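Long-range contacts in amicyanin (Paracoccus versutus, PDB 1ID2), which probably carries electrons as a small type 1 blue copper protein of the plastocyanin/azurin family: residues A21-Y31 with V44-N55; K3-A14 with D76-E85. One frame throughout, in Å; residues are numbered along the deposited sequence.

Interaction 1 of 2, residues A21-Y31 with V44-N55. With CU (copper (II) ion), chain D.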
loop_
_atom_site.group_PDB
_atom_site.type_symbol
_atom_site.label_atom_id
_atom_site.label_comp_id
_atom_site.label_asym_id
_atom_site.label_seq_id
_atom_site.Cartn_x
_atom_site.Cartn_y
_atom_site.Cartn_z
ATOM N N ALA A 21 9.314 3.006 10.099
ATOM C CA ALA A 21 8.265 2.388 9.305
ATOM C C ALA A 21 8.788 1.265 8.381
ATOM O O ALA A 21 9.972 1.234 8.037
ATOM C CB ALA A 21 7.565 3.473 8.496
ATOM N N VAL A 22 7.921 0.312 8.032
ATOM C CA VAL A 22 8.192 -0.555 6.885
ATOM C C VAL A 22 7.680 0.139 5.648
ATOM O O VAL A 22 6.568 0.664 5.659
ATOM C CB VAL A 22 7.520 -1.931 6.988
ATOM C CG1 VAL A 22 8.188 -2.730 8.064
ATOM C CG2 VAL A 22 6.052 -1.788 7.257
ATOM N N VAL A 23 8.590 0.376 4.708
ATOM C CA VAL A 23 8.298 1.209 3.554
ATOM C C VAL A 23 8.489 0.367 2.293
ATOM O O VAL A 23 9.466 -0.372 2.171
ATOM C CB VAL A 23 9.225 2.480 3.513
ATOM C CG1 VAL A 23 8.893 3.347 2.299
ATOM C CG2 VAL A 23 9.037 3.299 4.758
ATOM N N VAL A 24 7.476 0.359 1.432
ATOM C CA VAL A 24 7.615 -0.273 0.149
ATOM C C VAL A 24 7.797 0.847 -0.849
ATOM O O VAL A 24 6.936 1.717 -0.980
ATOM C CB VAL A 24 6.387 -1.134 -0.219
ATOM C CG1 VAL A 24 6.501 -1.616 -1.675
ATOM C CG2 VAL A 24 6.300 -2.343 0.723
ATOM N N GLY A 25 8.974 0.873 -1.474
ATOM C CA GLY A 25 9.266 1.878 -2.480
ATOM C C GLY A 25 8.720 1.516 -3.839
ATOM O O GLY A 25 8.493 0.336 -4.145
ATOM N N ILE A 26 8.445 2.541 -4.631
ATOM C CA ILE A 26 7.951 2.340 -5.979
ATOM C C ILE A 26 8.863 3.044 -6.983
ATOM O O ILE A 26 8.942 4.273 -6.996
ATOM C CB ILE A 26 6.495 2.873 -6.131
ATOM C CG1 ILE A 26 5.610 2.373 -4.971
ATOM C CG2 ILE A 26 5.927 2.403 -7.459
ATOM C CD1 ILE A 26 4.282 3.110 -4.817
ATOM N N GLU A 27 9.532 2.264 -7.833
ATOM C CA GLU A 27 10.418 2.816 -8.850
ATOM C C GLU A 27 10.312 1.971 -10.082
ATOM O O GLU A 27 10.222 0.750 -9.997
ATOM C CB GLU A 27 11.882 2.800 -8.406
ATOM C CG GLU A 27 12.445 4.104 -7.911
ATOM C CD GLU A 27 12.490 5.185 -8.967
ATOM O OE1 GLU A 27 13.415 5.204 -9.796
ATOM O OE2 GLU A 27 11.674 6.108 -8.871
ATOM N N LYS A 28 10.415 2.640 -11.225
ATOM C CA LYS A 28 10.448 2.020 -12.540
ATOM C C LYS A 28 9.355 0.973 -12.759
ATOM O O LYS A 28 9.589 -0.123 -13.262
ATOM C CB LYS A 28 11.864 1.502 -12.822
ATOM C CG LYS A 28 12.986 2.508 -12.355
ATOM C CD LYS A 28 13.354 3.681 -13.344
ATOM C CE LYS A 28 12.155 4.559 -13.781
ATOM N NZ LYS A 28 11.806 5.768 -12.931
ATOM N N MET A 29 8.128 1.431 -12.518
ATOM C CA MET A 29 6.916 0.662 -12.702
ATOM C C MET A 29 6.916 -0.640 -11.912
ATOM O O MET A 29 6.222 -1.583 -12.290
ATOM C CB MET A 29 6.689 0.370 -14.190
ATOM C CG MET A 29 6.758 1.596 -15.079
ATOM S SD MET A 29 5.497 2.809 -14.791
ATOM C CE MET A 29 4.121 2.185 -15.761
ATOM N N LYS A 30 7.600 -0.652 -10.768
ATOM C CA LYS A 30 7.664 -1.833 -9.894
ATOM C C LYS A 30 7.429 -1.389 -8.459
ATOM O O LYS A 30 7.918 -0.342 -8.044
ATOM C CB LYS A 30 9.059 -2.464 -9.925
ATOM C CG LYS A 30 9.416 -3.259 -11.159
ATOM C CD LYS A 30 10.935 -3.386 -11.305
ATOM C CE LYS A 30 11.559 -4.249 -10.216
ATOM N NZ LYS A 30 13.053 -4.233 -10.272
ATOM N N TYR A 31 6.813 -2.259 -7.674
ATOM C CA TYR A 31 6.892 -2.165 -6.227
ATOM C C TYR A 31 8.188 -2.833 -5.899
ATOM O O TYR A 31 8.378 -3.994 -6.257
ATOM C CB TYR A 31 5.769 -2.960 -5.562
ATOM C CG TYR A 31 4.424 -2.390 -5.837
ATOM C CD1 TYR A 31 4.054 -1.144 -5.314
ATOM C CD2 TYR A 31 3.529 -3.063 -6.652
ATOM C CE1 TYR A 31 2.812 -0.591 -5.590
ATOM C CE2 TYR A 31 2.291 -2.515 -6.941
ATOM C CZ TYR A 31 1.928 -1.294 -6.410
ATOM O OH TYR A 31 0.647 -0.839 -6.651
ATOM N N VAL A 44 1.927 -0.375 6.837
ATOM C CA VAL A 44 2.902 -0.390 5.744
ATOM C C VAL A 44 2.765 0.939 5.040
ATOM O O VAL A 44 1.666 1.376 4.805
ATOM C CB VAL A 44 2.621 -1.495 4.699
ATOM C CG1 VAL A 44 3.742 -1.548 3.692
ATOM C CG2 VAL A 44 2.461 -2.839 5.370
ATOM N N TYR A 45 3.882 1.564 4.684
ATOM C CA TYR A 45 3.853 2.750 3.841
ATOM C C TYR A 45 4.413 2.414 2.476
ATOM O O TYR A 45 5.292 1.564 2.352
ATOM C CB TYR A 45 4.692 3.873 4.458
ATOM C CG TYR A 45 4.105 4.469 5.725
ATOM C CD1 TYR A 45 4.156 3.782 6.936
ATOM C CD2 TYR A 45 3.565 5.741 5.723
ATOM C CE1 TYR A 45 3.672 4.352 8.103
ATOM C CE2 TYR A 45 3.112 6.332 6.893
ATOM C CZ TYR A 45 3.160 5.636 8.070
ATOM O OH TYR A 45 2.700 6.236 9.221
ATOM N N TRP A 46 3.810 2.999 1.451
ATOM C CA TRP A 46 4.320 2.933 0.093
ATOM C C TRP A 46 4.781 4.332 -0.214
ATOM O O TRP A 46 4.173 5.279 0.257
ATOM C CB TRP A 46 3.213 2.549 -0.888
ATOM C CG TRP A 46 2.871 1.101 -0.852
ATOM C CD1 TRP A 46 3.391 0.117 -1.639
ATOM C CD2 TRP A 46 1.963 0.460 0.061
ATOM N NE1 TRP A 46 2.881 -1.095 -1.262
ATOM C CE2 TRP A 46 2.011 -0.915 -0.227
ATOM C CE3 TRP A 46 1.116 0.923 1.073
ATOM C CZ2 TRP A 46 1.229 -1.840 0.487
ATOM C CZ3 TRP A 46 0.349 0.004 1.773
ATOM C CH2 TRP A 46 0.408 -1.359 1.474
ATOM N N VAL A 47 5.920 4.456 -0.885
ATOM C CA VAL A 47 6.446 5.769 -1.281
ATOM C C VAL A 47 6.804 5.729 -2.766
ATOM O O VAL A 47 7.580 4.893 -3.224
ATOM C CB VAL A 47 7.727 6.155 -0.474
ATOM C CG1 VAL A 47 8.257 7.501 -0.945
ATOM C CG2 VAL A 47 7.423 6.209 1.021
ATOM N N ASN A 48 6.178 6.606 -3.533
ATOM C CA ASN A 48 6.407 6.680 -4.952
ATOM C C ASN A 48 7.640 7.534 -5.250
ATOM O O ASN A 48 7.697 8.708 -4.863
ATOM C CB ASN A 48 5.177 7.284 -5.652
ATOM C CG ASN A 48 5.307 7.250 -7.172
ATOM O OD1 ASN A 48 6.179 6.585 -7.694
ATOM N ND2 ASN A 48 4.435 7.966 -7.875
ATOM N N GLY A 49 8.619 6.937 -5.912
ATOM C CA GLY A 49 9.831 7.651 -6.219
ATOM C C GLY A 49 9.801 8.361 -7.557
ATOM O O GLY A 49 10.712 9.124 -7.847
ATOM N N GLU A 50 8.795 8.118 -8.390
ATOM C CA GLU A 50 8.839 8.626 -9.758
ATOM C C GLU A 50 7.660 9.509 -10.102
ATOM O O GLU A 50 6.658 9.525 -9.380
ATOM C CB GLU A 50 8.954 7.468 -10.764
ATOM C CG GLU A 50 7.980 6.308 -10.566
ATOM C CD GLU A 50 8.265 5.131 -11.502
ATOM O OE1 GLU A 50 9.417 4.976 -11.951
ATOM O OE2 GLU A 50 7.345 4.324 -11.750
ATOM N N VAL A 51 7.734 10.175 -11.250
ATOM C CA VAL A 51 6.657 11.070 -11.690
ATOM C C VAL A 51 5.380 10.399 -12.213
ATOM O O VAL A 51 4.334 11.039 -12.291
ATOM C CB VAL A 51 7.153 12.081 -12.759
ATOM C CG1 VAL A 51 8.045 13.095 -12.121
ATOM C CG2 VAL A 51 7.916 11.376 -13.840
ATOM N N MET A 52 5.482 9.150 -12.658
ATOM C CA MET A 52 4.295 8.337 -12.949
ATOM C C MET A 52 3.479 8.129 -11.684
ATOM O O MET A 52 3.965 7.571 -10.713
ATOM C CB MET A 52 4.702 6.966 -13.474
ATOM C CG MET A 52 3.537 6.093 -13.903
ATOM S SD MET A 52 2.867 6.598 -15.474
ATOM C CE MET A 52 3.897 5.651 -16.620
ATOM N N PRO A 53 2.190 8.445 -11.729
ATOM C CA PRO A 53 1.459 8.241 -10.481
ATOM C C PRO A 53 1.120 6.772 -10.289
ATOM O O PRO A 53 0.847 6.057 -11.252
ATOM C CB PRO A 53 0.222 9.127 -10.651
ATOM C CG PRO A 53 0.635 10.129 -11.720
ATOM C CD PRO A 53 1.448 9.303 -12.663
ATOM N N HIS A 54 1.114 6.341 -9.035
ATOM C CA HIS A 54 0.879 4.955 -8.672
ATOM C C HIS A 54 0.006 4.932 -7.427
ATOM O O HIS A 54 0.032 5.881 -6.646
ATOM C CB HIS A 54 2.199 4.253 -8.398
ATOM C CG HIS A 54 3.096 4.151 -9.605
ATOM N ND1 HIS A 54 2.745 3.421 -10.713
ATOM C CD2 HIS A 54 4.366 4.595 -9.760
ATOM C CE1 HIS A 54 3.797 3.440 -11.509
ATOM N NE2 HIS A 54 4.800 4.131 -10.986
ATOM N N ASN A 55 -0.893 3.959 -7.333
ATOM C CA ASN A 55 -1.664 3.775 -6.104
ATOM C C ASN A 55 -1.562 2.341 -5.604
ATOM O O ASN A 55 -0.693 1.580 -6.067
ATOM C CB ASN A 55 -3.138 4.175 -6.296
ATOM C CG ASN A 55 -3.946 3.128 -7.046
ATOM O OD1 ASN A 55 -3.395 2.376 -7.823
ATOM N ND2 ASN A 55 -5.269 3.152 -6.889
HETATM CU CU CU D . 1.196 2.192 -11.121
#

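Interaction 2 of 2, residues K3-A14 with D76-E85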
loop_
_atom_site.group_PDB
_atom_site.type_symbol
_atom_site.label_atom_id
_atom_site.label_comp_id
_atom_site.label_asym_id
_atom_site.label_seq_id
_atom_site.Cartn_x
_atom_site.Cartn_y
_atom_site.Cartn_z
ATOM N N LYS A 3 -10.624 -5.541 6.831
ATOM C CA LYS A 3 -9.396 -6.067 7.412
ATOM C C LYS A 3 -8.319 -4.994 7.661
ATOM O O LYS A 3 -7.231 -5.312 8.123
ATOM C CB LYS A 3 -8.816 -7.119 6.471
ATOM C CG LYS A 3 -9.281 -8.521 6.739
ATOM C CD LYS A 3 -10.703 -8.733 6.270
ATOM C CE LYS A 3 -11.009 -10.229 6.191
ATOM N NZ LYS A 3 -9.981 -11.017 5.424
ATOM N N ILE A 4 -8.566 -3.765 7.215
ATOM C CA ILE A 4 -7.551 -2.718 7.211
ATOM C C ILE A 4 -8.087 -1.407 7.784
ATOM O O ILE A 4 -9.296 -1.207 7.897
ATOM C CB ILE A 4 -7.016 -2.446 5.779
ATOM C CG1 ILE A 4 -8.142 -1.937 4.884
ATOM C CG2 ILE A 4 -6.402 -3.706 5.200
ATOM C CD1 ILE A 4 -7.664 -1.377 3.541
ATOM N N THR A 5 -7.172 -0.523 8.158
ATOM C CA THR A 5 -7.524 0.827 8.578
ATOM C C THR A 5 -6.708 1.821 7.764
ATOM O O THR A 5 -5.475 1.705 7.635
ATOM C CB THR A 5 -7.245 1.055 10.104
ATOM O OG1 THR A 5 -7.992 0.108 10.878
ATOM C CG2 THR A 5 -7.654 2.455 10.536
ATOM N N VAL A 6 -7.416 2.757 7.151
ATOM C CA VAL A 6 -6.764 3.802 6.397
ATOM C C VAL A 6 -6.848 5.142 7.117
ATOM O O VAL A 6 -7.926 5.750 7.209
ATOM C CB VAL A 6 -7.306 3.875 4.965
ATOM C CG1 VAL A 6 -6.575 4.937 4.181
ATOM C CG2 VAL A 6 -7.123 2.510 4.307
ATOM N N THR A 7 -5.898 5.225 8.038
ATOM C CA THR A 7 -5.057 6.392 8.233
ATOM C C THR A 7 -5.574 7.646 7.505
ATOM O O THR A 7 -6.502 8.324 7.969
ATOM C CB THR A 7 -3.630 6.016 7.758
ATOM O OG1 THR A 7 -3.436 4.602 7.968
ATOM C CG2 THR A 7 -2.552 6.818 8.523
ATOM N N SER A 8 -5.024 7.905 6.326
ATOM C CA SER A 8 -5.349 9.113 5.594
ATOM C C SER A 8 -5.809 8.687 4.213
ATOM O O SER A 8 -5.182 7.834 3.576
ATOM C CB SER A 8 -4.105 10.015 5.504
ATOM O OG SER A 8 -4.354 11.205 4.778
ATOM N N GLU A 9 -7.023 9.090 3.878
ATOM C CA GLU A 9 -7.511 9.000 2.512
ATOM C C GLU A 9 -6.463 9.598 1.574
ATOM O O GLU A 9 -6.114 8.990 0.561
ATOM C CB GLU A 9 -8.833 9.758 2.373
ATOM C CG GLU A 9 -9.668 9.348 1.169
ATOM C CD GLU A 9 -10.844 10.277 0.928
ATOM O OE1 GLU A 9 -12.000 9.823 1.067
ATOM O OE2 GLU A 9 -10.615 11.458 0.590
ATOM N N LYS A 10 -5.894 10.731 1.985
ATOM C CA LYS A 10 -4.956 11.515 1.171
ATOM C C LYS A 10 -3.535 10.924 1.279
ATOM O O LYS A 10 -3.110 10.508 2.368
ATOM C CB LYS A 10 -4.974 12.965 1.666
ATOM C CG LYS A 10 -4.127 13.952 0.884
ATOM C CD LYS A 10 -4.266 15.338 1.493
ATOM C CE LYS A 10 -3.149 16.272 1.063
ATOM N NZ LYS A 10 -3.186 17.537 1.849
ATOM N N PRO A 11 -2.768 10.911 0.161
ATOM C CA PRO A 11 -1.299 10.764 0.245
ATOM C C PRO A 11 -0.629 11.833 1.120
ATOM O O PRO A 11 -1.035 13.002 1.106
ATOM C CB PRO A 11 -0.836 10.864 -1.223
ATOM C CG PRO A 11 -2.036 10.458 -2.015
ATOM C CD PRO A 11 -3.216 11.022 -1.239
ATOM N N VAL A 12 0.344 11.408 1.929
ATOM C CA VAL A 12 1.172 12.327 2.702
ATOM C C VAL A 12 2.532 12.510 2.041
ATOM O O VAL A 12 2.835 11.876 1.037
ATOM C CB VAL A 12 1.384 11.862 4.174
ATOM C CG1 VAL A 12 0.055 11.658 4.846
ATOM C CG2 VAL A 12 2.224 10.614 4.242
ATOM N N ALA A 13 3.265 13.520 2.484
ATOM C CA ALA A 13 4.567 13.776 1.912
ATOM C C ALA A 13 5.483 12.713 2.471
ATOM O O ALA A 13 5.298 12.290 3.618
ATOM C CB ALA A 13 5.036 15.160 2.312
ATOM N N ALA A 14 6.473 12.290 1.685
ATOM C CA ALA A 14 7.404 11.251 2.134
ATOM C C ALA A 14 8.171 11.732 3.363
ATOM O O ALA A 14 8.467 10.948 4.273
ATOM C CB ALA A 14 8.376 10.847 1.002
ATOM N N ASP A 76 7.435 11.233 -4.638
ATOM C CA ASP A 76 7.678 11.341 -3.195
ATOM C C ASP A 76 6.477 11.661 -2.339
ATOM O O ASP A 76 6.606 12.282 -1.283
ATOM C CB ASP A 76 8.799 12.333 -2.887
ATOM C CG ASP A 76 10.091 11.947 -3.541
ATOM O OD1 ASP A 76 10.613 12.816 -4.270
ATOM O OD2 ASP A 76 10.523 10.765 -3.398
ATOM N N GLN A 77 5.319 11.167 -2.745
ATOM C CA GLN A 77 4.242 11.026 -1.801
ATOM C C GLN A 77 4.274 9.626 -1.249
ATOM O O GLN A 77 5.017 8.758 -1.734
ATOM C CB GLN A 77 2.922 11.355 -2.476
ATOM C CG GLN A 77 2.902 12.802 -2.856
ATOM C CD GLN A 77 1.560 13.266 -3.336
ATOM O OE1 GLN A 77 0.930 12.631 -4.184
ATOM N NE2 GLN A 77 1.142 14.423 -2.855
ATOM N N ALA A 78 3.647 9.473 -0.097
ATOM C CA ALA A 78 3.630 8.202 0.572
ATOM C C ALA A 78 2.171 7.859 0.917
ATOM O O ALA A 78 1.288 8.709 0.807
ATOM C CB ALA A 78 4.506 8.279 1.808
ATOM N N TYR A 79 1.902 6.596 1.233
ATOM C CA TYR A 79 0.544 6.164 1.548
ATOM C C TYR A 79 0.581 5.013 2.545
ATOM O O TYR A 79 1.471 4.162 2.477
ATOM C CB TYR A 79 -0.172 5.749 0.264
ATOM C CG TYR A 79 -1.660 5.544 0.410
ATOM C CD1 TYR A 79 -2.176 4.265 0.562
ATOM C CD2 TYR A 79 -2.552 6.613 0.326
ATOM C CE1 TYR A 79 -3.521 4.041 0.621
ATOM C CE2 TYR A 79 -3.925 6.391 0.385
ATOM C CZ TYR A 79 -4.391 5.090 0.525
ATOM O OH TYR A 79 -5.729 4.790 0.543
ATOM N N ALA A 80 -0.317 5.056 3.529
ATOM C CA ALA A 80 -0.280 4.132 4.659
ATOM C C ALA A 80 -1.562 3.336 4.771
ATOM O O ALA A 80 -2.662 3.875 4.617
ATOM C CB ALA A 80 -0.047 4.889 5.954
ATOM N N ILE A 81 -1.399 2.057 5.072
ATOM C CA ILE A 81 -2.504 1.174 5.364
ATOM C C ILE A 81 -2.088 0.369 6.578
ATOM O O ILE A 81 -0.980 -0.210 6.608
ATOM C CB ILE A 81 -2.820 0.196 4.184
ATOM C CG1 ILE A 81 -3.199 0.971 2.932
ATOM C CG2 ILE A 81 -3.990 -0.703 4.563
ATOM C CD1 ILE A 81 -3.570 0.100 1.744
ATOM N N THR A 82 -2.969 0.342 7.578
ATOM C CA THR A 82 -2.794 -0.493 8.754
ATOM C C THR A 82 -3.561 -1.804 8.585
ATOM O O THR A 82 -4.758 -1.793 8.323
ATOM C CB THR A 82 -3.285 0.250 9.989
ATOM O OG1 THR A 82 -2.524 1.457 10.127
ATOM C CG2 THR A 82 -3.138 -0.606 11.238
ATOM N N PHE A 83 -2.863 -2.923 8.770
ATOM C CA PHE A 83 -3.431 -4.248 8.534
ATOM C C PHE A 83 -3.759 -4.878 9.868
ATOM O O PHE A 83 -2.872 -5.202 10.645
ATOM C CB PHE A 83 -2.443 -5.145 7.775
ATOM C CG PHE A 83 -2.342 -4.823 6.317
ATOM C CD1 PHE A 83 -1.461 -3.852 5.866
ATOM C CD2 PHE A 83 -3.171 -5.441 5.399
ATOM C CE1 PHE A 83 -1.428 -3.506 4.520
ATOM C CE2 PHE A 83 -3.136 -5.103 4.048
ATOM C CZ PHE A 83 -2.273 -4.139 3.611
ATOM N N ASN A 84 -5.045 -5.060 10.121
ATOM C CA ASN A 84 -5.498 -5.468 11.437
ATOM C C ASN A 84 -5.589 -6.963 11.565
ATOM O O ASN A 84 -5.402 -7.497 12.652
ATOM C CB ASN A 84 -6.851 -4.848 11.740
ATOM C CG ASN A 84 -6.810 -3.353 11.692
ATOM O OD1 ASN A 84 -5.945 -2.719 12.302
ATOM N ND2 ASN A 84 -7.711 -2.772 10.928
ATOM N N GLU A 85 -5.854 -7.646 10.458
ATOM C CA GLU A 85 -6.036 -9.087 10.506
ATOM C C GLU A 85 -4.929 -9.877 9.805
ATOM O O GLU A 85 -4.521 -9.523 8.699
ATOM C CB GLU A 85 -7.387 -9.449 9.900
ATOM C CG GLU A 85 -8.567 -9.276 10.831
ATOM C CD GLU A 85 -9.774 -10.054 10.352
ATOM O OE1 GLU A 85 -9.695 -11.305 10.285
ATOM O OE2 GLU A 85 -10.776 -9.411 9.977
HETATM O O HOH W 1 -2.900 6.920 3.917
HETATM O O HOH W 2 -7.259 6.638 -0.285
#

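Interaction 1 of 2, residues A21-Y31 with V44-N55
E50 OE2, which accepts the backbone N-H of M29 at 3.1 Å on its syn side, also takes the ring N-H of H54. That second bond is nearly straight, H54 NE2 lying 2.7 Å from E50 OE2 on the anti lone pair and close to the imidazole plane. The partner oxygen E50 OE1 receives K28 N from above the carboxylate plane and K28 NZ, 2.7 Å away, nearly along its C-O axis as a salt bridge. Four donors, two on each oxygen, thus restrain the carboxylate, the bond from K28 N being bent; its chain gets there with CG between backbone N and carbonyl carbon (chi1 48°), then runs out straight.

This ties the type I' turn of E27 to K30 to H54, whose other nitrogen, ND1, binds copper at 2.0 Å. I26 CG2 touches CD2 of the imidazole at 3.5 Å, while M29 SD comes to the ring's edge beside CE1.

Behind the turn, strands 22-27 and 44-48 run parallel, joined by a ladder of backbone bonds whose donors alternate between the two segments, from Y45 N to V22 O at one end to G49 N to I26 O at the other. V24 and W46 point the same way into the interior, with V24 CB 3.5 Å from W46 CD1; V23 and V47 meet on the outer face. Y31 OH donates to N55 O at 2.8 Å, with N55 O in the plane of the phenol ring.

With C93, H96 and M99 completing the metal site, this is the cupredoxin type 1 copper centre, its first histidine held from behind by a second-shell carboxylate.

Interaction 2 of 2, residues K3-A14 with D76-E85
I4 and T5 meet F83 and T82 as antiparallel strands at the edge of a cupredoxin beta-sheet, where strand 4-13 lies outermost. T5 and T82 form the hydrogen-bonded pair, T5 N reaching T82 O at 2.7 Å and T82 N returning to T5 O. On the inward face I4 and F83 lie side by side, I4 CG2 being 3.7 Å from F83 CD2, and I81 CG2 comes against I4 CB.

Farther along, strand 4-13 breaks into a loop that stands off from its partner. Y79 reaches into this loop, its CG anti to the backbone N (chi1 -168°), so that the CE2 edge faces E9 O and the hydroxyl comes 3.7 Å from V6 CG1. Two waters help span the gap: one joins S8 O to A80 N, the other lies between E9 O and Y79 OH. Pairing resumes beyond it, with A78 N 2.8 Å from V12 O.

In the second shell, T82 OG1 is hydrogen-bonded to T43 of the adjoining strand, and F68 packs against both V6 and Y79. Next to the T5-T82 pair, N84 ND2 donates almost straight to T5 OG1 over 2.9 Å, with the oxygen in the amide plane.

Both interactions build the same five-stranded sheet, and strands 43-48 and 77-83 join them: W46 O lies 2.8 Å from Y79 N, a probable hydrogen bond. Along the chain, interaction 1 is nested within the long loop that interaction 2 closes. Interaction 1 is the more buried; it pairs parallel strands and ends in a network running from the exposed K28 through the buried E50 to the copper ligand H54. Interaction 2, nearer the surface, forms the sheet's border with antiparallel strands. Where direct bonds lapse, one water links its two backbones and another reaches the Y79 hydroxyl, and its one direct side-chain hydrogen bond across the segments, N84 to T5, joins uncharged groups.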